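Local coordinates for putative cell invasion protein with MAC/Perforin domain (Bacteroides thetaiotaomicron VPI-5482, PDB 3KK7), which is of unestablished function but has the MACPF fold of membrane-attack complex and perforin proteins, and may act on membranes, at residues G228-S233 and N286-L291; T146-T151 and T308-I313. All blocks are in the same frame, centred on the assembly; numbering follows the deposited sequence.

How the interactions relate
Followed from the N terminus, the chain leaves helix 133-146 into residues 146-151, the first arm of interaction 2, then runs through strand 157-173 to strand 220-230, whose end carries the first arm of interaction 1. After helices 236-249 and 278-285 it returns at 286-291, closing a loop of 52 residues. The chain continues along strand 288-298, and residues 308-313 close the larger loop of interaction 2, with interaction 1 nested inside it. Their centres lie about 15 Å apart, and the contacts touch where Leu291 O and Ile313 N make a probable hydrogen bond. Interaction 1 joins two strands of the MACPF sheet; interaction 2 ties a helix end to the residues leading into strand 311-312.

Interaction 1 of 2, residues G228-S233 and N286-L291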
# COMPACT_ATOMS: atom_id res chain seq x y z
N GLY A 228 15.01 -21.22 18.27
CA GLY A 228 16.13 -21.93 18.90
C GLY A 228 17.12 -21.06 19.69
O GLY A 228 17.42 -19.91 19.33
N VAL A 229 17.61 -21.63 20.80
CA VAL A 229 18.73 -21.04 21.54
C VAL A 229 19.96 -21.90 21.24
O VAL A 229 20.06 -23.04 21.71
CB VAL A 229 18.44 -20.93 23.03
CG1 VAL A 229 19.68 -20.48 23.80
CG2 VAL A 229 17.27 -19.98 23.26
N ASP A 230 20.87 -21.35 20.44
CA ASP A 230 22.06 -22.08 20.04
C ASP A 230 23.00 -22.06 21.25
O ASP A 230 23.35 -21.01 21.80
CB ASP A 230 22.70 -21.43 18.81
CG ASP A 230 23.67 -22.35 18.10
OD1 ASP A 230 24.73 -22.68 18.68
OD2 ASP A 230 23.37 -22.72 16.95
N THR A 231 23.38 -23.25 21.66
CA THR A 231 24.17 -23.46 22.86
C THR A 231 25.55 -22.82 22.78
O THR A 231 26.02 -22.20 23.75
CB THR A 231 24.31 -24.98 23.10
OG1 THR A 231 22.99 -25.54 23.17
CG2 THR A 231 25.15 -25.31 24.39
N ASN A 232 26.19 -22.95 21.62
CA ASN A 232 27.59 -22.57 21.51
C ASN A 232 28.01 -21.58 20.44
O ASN A 232 29.14 -21.11 20.49
CB ASN A 232 28.45 -23.83 21.45
CG ASN A 232 28.73 -24.40 22.84
OD1 ASN A 232 28.35 -25.52 23.15
ND2 ASN A 232 29.40 -23.63 23.68
N SER A 233 27.14 -21.25 19.49
CA SER A 233 27.51 -20.28 18.46
C SER A 233 26.70 -19.02 18.62
O SER A 233 25.51 -19.09 18.89
CB SER A 233 27.24 -20.83 17.07
OG SER A 233 28.03 -21.95 16.80
N ASN A 286 22.56 -31.56 20.25
CA ASN A 286 23.99 -31.29 20.08
C ASN A 286 24.31 -29.84 19.67
O ASN A 286 25.41 -29.37 19.90
CB ASN A 286 24.61 -32.23 19.03
CG ASN A 286 24.78 -33.69 19.54
OD1 ASN A 286 24.61 -34.01 20.73
ND2 ASN A 286 25.13 -34.57 18.60
N LYS A 287 23.35 -29.15 19.08
CA LYS A 287 23.53 -27.75 18.71
C LYS A 287 22.67 -26.76 19.50
O LYS A 287 23.05 -25.60 19.65
CB LYS A 287 23.25 -27.58 17.21
CG LYS A 287 24.21 -28.34 16.29
CD LYS A 287 25.69 -28.02 16.58
CE LYS A 287 26.61 -28.81 15.68
NZ LYS A 287 27.93 -28.15 15.65
N PHE A 288 21.53 -27.21 20.00
CA PHE A 288 20.59 -26.30 20.65
C PHE A 288 20.26 -26.71 22.07
O PHE A 288 19.98 -27.87 22.33
CB PHE A 288 19.27 -26.26 19.88
CG PHE A 288 19.37 -25.60 18.55
CD1 PHE A 288 19.23 -24.22 18.44
CD2 PHE A 288 19.58 -26.35 17.40
CE1 PHE A 288 19.31 -23.58 17.19
CE2 PHE A 288 19.65 -25.72 16.14
CZ PHE A 288 19.51 -24.33 16.04
N SER A 289 20.25 -25.73 22.97
CA SER A 289 19.76 -25.93 24.35
C SER A 289 18.25 -25.92 24.37
O SER A 289 17.65 -26.39 25.31
CB SER A 289 20.31 -24.85 25.31
OG SER A 289 21.72 -24.81 25.29
N ALA A 290 17.62 -25.35 23.35
CA ALA A 290 16.16 -25.50 23.19
C ALA A 290 15.84 -25.16 21.76
O ALA A 290 16.43 -24.22 21.21
CB ALA A 290 15.39 -24.57 24.13
N LEU A 291 14.92 -25.92 21.15
CA LEU A 291 14.36 -25.58 19.84
C LEU A 291 12.88 -25.90 19.86
O LEU A 291 12.51 -27.05 20.00
CB LEU A 291 15.02 -26.37 18.71
CG LEU A 291 14.52 -26.01 17.30
CD1 LEU A 291 14.78 -24.54 16.95
CD2 LEU A 291 15.20 -26.91 16.32
O HOH W 1 25.86 -25.07 19.70
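Val229 faces both Ser289 and Ala290, a pairing consistent with a classic beta bulge in the antiparallel ladder between strands 220-230 and 288-298 of the MACPF sheet. Its N donates to Ala290 O at 2.9 Å, and its carbonyl O accepts from Ser289 N at 3.0 Å. The flanking pairs, Gly228 with Leu291 and Asp230 with Phe288, are non-hydrogen-bonded, and the extra residue coincides with a corner in the second chain at Ser289.

Gly228 is buried. Leu291, with CG anti to the backbone N (chi1 -177°), reaches back so that its CD1 comes within 3.5 Å of Gly228 CA, and the ring of Phe288 approaches the same carbon. Leu291 also packs on Met243 and Ala246 of helix 236-249.

Where strand 220-230 ends, Asp230 shapes the turn. Its OD1 accepts from Asn232 N through the anti lone pair and from Ser233 N, at 2.9 Å, from above the carboxylate plane: the bonds of an Asx turn and of an Asx motif. A water that accepts from Asn232 N also lies 2.8 Å from Asp230 OD1 and close to Lys287 O. The other oxygen, OD2, stands over one face of the Phe288 ring and close to Asp242 OD2, a proximity that may raise the pKa of one acid. An alanine in place of Asp230 would take OD1 from both Asn232 N and Ser233 N, and the turn would probably be freer to shift.

Thr231 then clasps the opposite chain twice. Its N donates to Lys287 O at 3.1 Å, nearly straight but tilted 23° from the carbonyl plane. Thr231 OG1 and Ser289 OG, each beside its own backbone N, meet hydroxyl to hydroxyl at 2.6 Å, a hydrogen bond in which either oxygen could be the donor.

Interaction 2 of 2, residues T146-T151 and T308-I313; sequences TFVHNT and TPPYDI
Pro310 lays its ring against the backbone where helix 133-146 gives out, with its CG 3.3 Å from Thr146 O and CB and CD close to the same oxygen. The contact is small and mostly apolar, although the proline ring also rests against this carbonyl oxygen, and two side chains approach the proline differently. Phe147 and Pro310 run antiparallel alongside one another: CD1 of the phenylalanine is 3.7 Å from Pro310 CB, and CE1 is only slightly farther off. The first torsion of Phe147, with CG anti to the carbonyl carbon (chi1 -66°), helps bring CD1 and CE1 to the proline. Val148, by contrast, lies roughly perpendicular to it, its CG2 reaching Pro310 CG at 4.2 Å. Thr146 CG2 lies 3.9 Å above one face of the Phe147 ring, offset toward the rim, while its OG1 bonds back to Thr142 O in the helix. Around this contact, Thr146 touches Ser294 and Phe147 touches Ser292, both on strand 288-298 of the MACPF sheet, and Tyr311, following the proline, pairs through its backbone with Tyr293, joining strand 311-312 to the same strand next to the end of helix 133-146.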
# COMPACT_ATOMS: atom_id res chain seq x y z
N THR A 146 3.95 -16.01 19.37
CA THR A 146 3.84 -17.47 19.17
C THR A 146 4.65 -18.25 20.17
O THR A 146 4.33 -19.40 20.47
CB THR A 146 4.35 -17.88 17.81
OG1 THR A 146 3.64 -17.14 16.82
CG2 THR A 146 4.16 -19.34 17.58
N PHE A 147 5.72 -17.64 20.64
CA PHE A 147 6.63 -18.33 21.53
C PHE A 147 6.56 -17.73 22.91
O PHE A 147 6.42 -16.52 23.07
CB PHE A 147 8.06 -18.37 20.98
CG PHE A 147 8.16 -19.20 19.75
CD1 PHE A 147 8.25 -20.57 19.84
CD2 PHE A 147 8.06 -18.63 18.49
CE1 PHE A 147 8.28 -21.36 18.69
CE2 PHE A 147 8.09 -19.40 17.36
CZ PHE A 147 8.21 -20.77 17.46
N VAL A 148 6.59 -18.61 23.90
CA VAL A 148 6.47 -18.24 25.29
C VAL A 148 7.49 -17.14 25.52
O VAL A 148 8.54 -17.13 24.87
CB VAL A 148 6.68 -19.49 26.24
CG1 VAL A 148 7.13 -19.08 27.64
CG2 VAL A 148 5.40 -20.38 26.26
N HIS A 149 7.11 -16.20 26.37
CA HIS A 149 7.96 -15.10 26.81
C HIS A 149 9.35 -15.61 27.30
O HIS A 149 9.42 -16.62 28.01
CB HIS A 149 7.21 -14.36 27.93
CG HIS A 149 7.99 -13.26 28.57
ND1 HIS A 149 8.21 -12.04 27.96
CD2 HIS A 149 8.61 -13.19 29.78
CE1 HIS A 149 8.95 -11.28 28.75
NE2 HIS A 149 9.20 -11.95 29.86
N ASN A 150 10.43 -14.89 26.92
CA ASN A 150 11.84 -15.35 27.15
C ASN A 150 12.73 -14.38 27.90
O ASN A 150 12.58 -13.17 27.77
CB ASN A 150 12.58 -15.60 25.84
CG ASN A 150 11.68 -15.62 24.65
OD1 ASN A 150 11.21 -16.67 24.24
ND2 ASN A 150 11.41 -14.44 24.10
N THR A 151 13.71 -14.94 28.61
CA THR A 151 14.85 -14.19 29.16
C THR A 151 16.03 -14.26 28.18
O THR A 151 17.09 -13.66 28.45
CB THR A 151 15.31 -14.78 30.55
OG1 THR A 151 14.43 -14.31 31.57
CG2 THR A 151 16.79 -14.43 30.93
N THR A 308 -0.56 -23.41 16.15
CA THR A 308 -0.50 -24.18 17.40
C THR A 308 0.32 -23.49 18.49
O THR A 308 1.21 -22.68 18.22
CB THR A 308 0.17 -25.55 17.21
OG1 THR A 308 1.58 -25.37 16.95
CG2 THR A 308 -0.50 -26.36 16.11
N PRO A 309 0.06 -23.83 19.76
CA PRO A 309 0.98 -23.38 20.77
C PRO A 309 2.37 -23.90 20.46
O PRO A 309 2.51 -24.82 19.65
CB PRO A 309 0.45 -24.03 22.05
CG PRO A 309 -0.96 -24.40 21.78
CD PRO A 309 -1.02 -24.67 20.31
N PRO A 310 3.38 -23.36 21.13
CA PRO A 310 4.74 -23.78 20.87
C PRO A 310 5.09 -25.08 21.58
O PRO A 310 4.68 -25.29 22.72
CB PRO A 310 5.58 -22.60 21.39
CG PRO A 310 4.77 -22.05 22.47
CD PRO A 310 3.33 -22.28 22.13
N TYR A 311 5.84 -25.93 20.88
CA TYR A 311 6.20 -27.25 21.34
C TYR A 311 7.70 -27.44 21.19
O TYR A 311 8.29 -26.93 20.23
CB TYR A 311 5.46 -28.33 20.53
CG TYR A 311 3.95 -28.26 20.64
CD1 TYR A 311 3.32 -28.37 21.88
CD2 TYR A 311 3.14 -28.06 19.51
CE1 TYR A 311 1.94 -28.29 22.00
CE2 TYR A 311 1.75 -27.99 19.62
CZ TYR A 311 1.16 -28.11 20.87
OH TYR A 311 -0.21 -28.03 21.03
N ASP A 312 8.29 -28.17 22.13
CA ASP A 312 9.68 -28.58 22.01
C ASP A 312 9.77 -29.67 20.93
O ASP A 312 9.09 -30.72 21.01
CB ASP A 312 10.23 -29.08 23.35
CG ASP A 312 11.66 -29.57 23.25
OD1 ASP A 312 11.90 -30.52 22.47
OD2 ASP A 312 12.55 -29.03 23.97
N ILE A 313 10.64 -29.42 19.94
CA ILE A 313 10.77 -30.26 18.75
C ILE A 313 11.08 -31.73 19.06
O ILE A 313 10.62 -32.63 18.33
CB ILE A 313 11.85 -29.68 17.78
CG1 ILE A 313 11.68 -30.23 16.36
CG2 ILE A 313 13.25 -29.91 18.32
CD1 ILE A 313 10.43 -29.77 15.66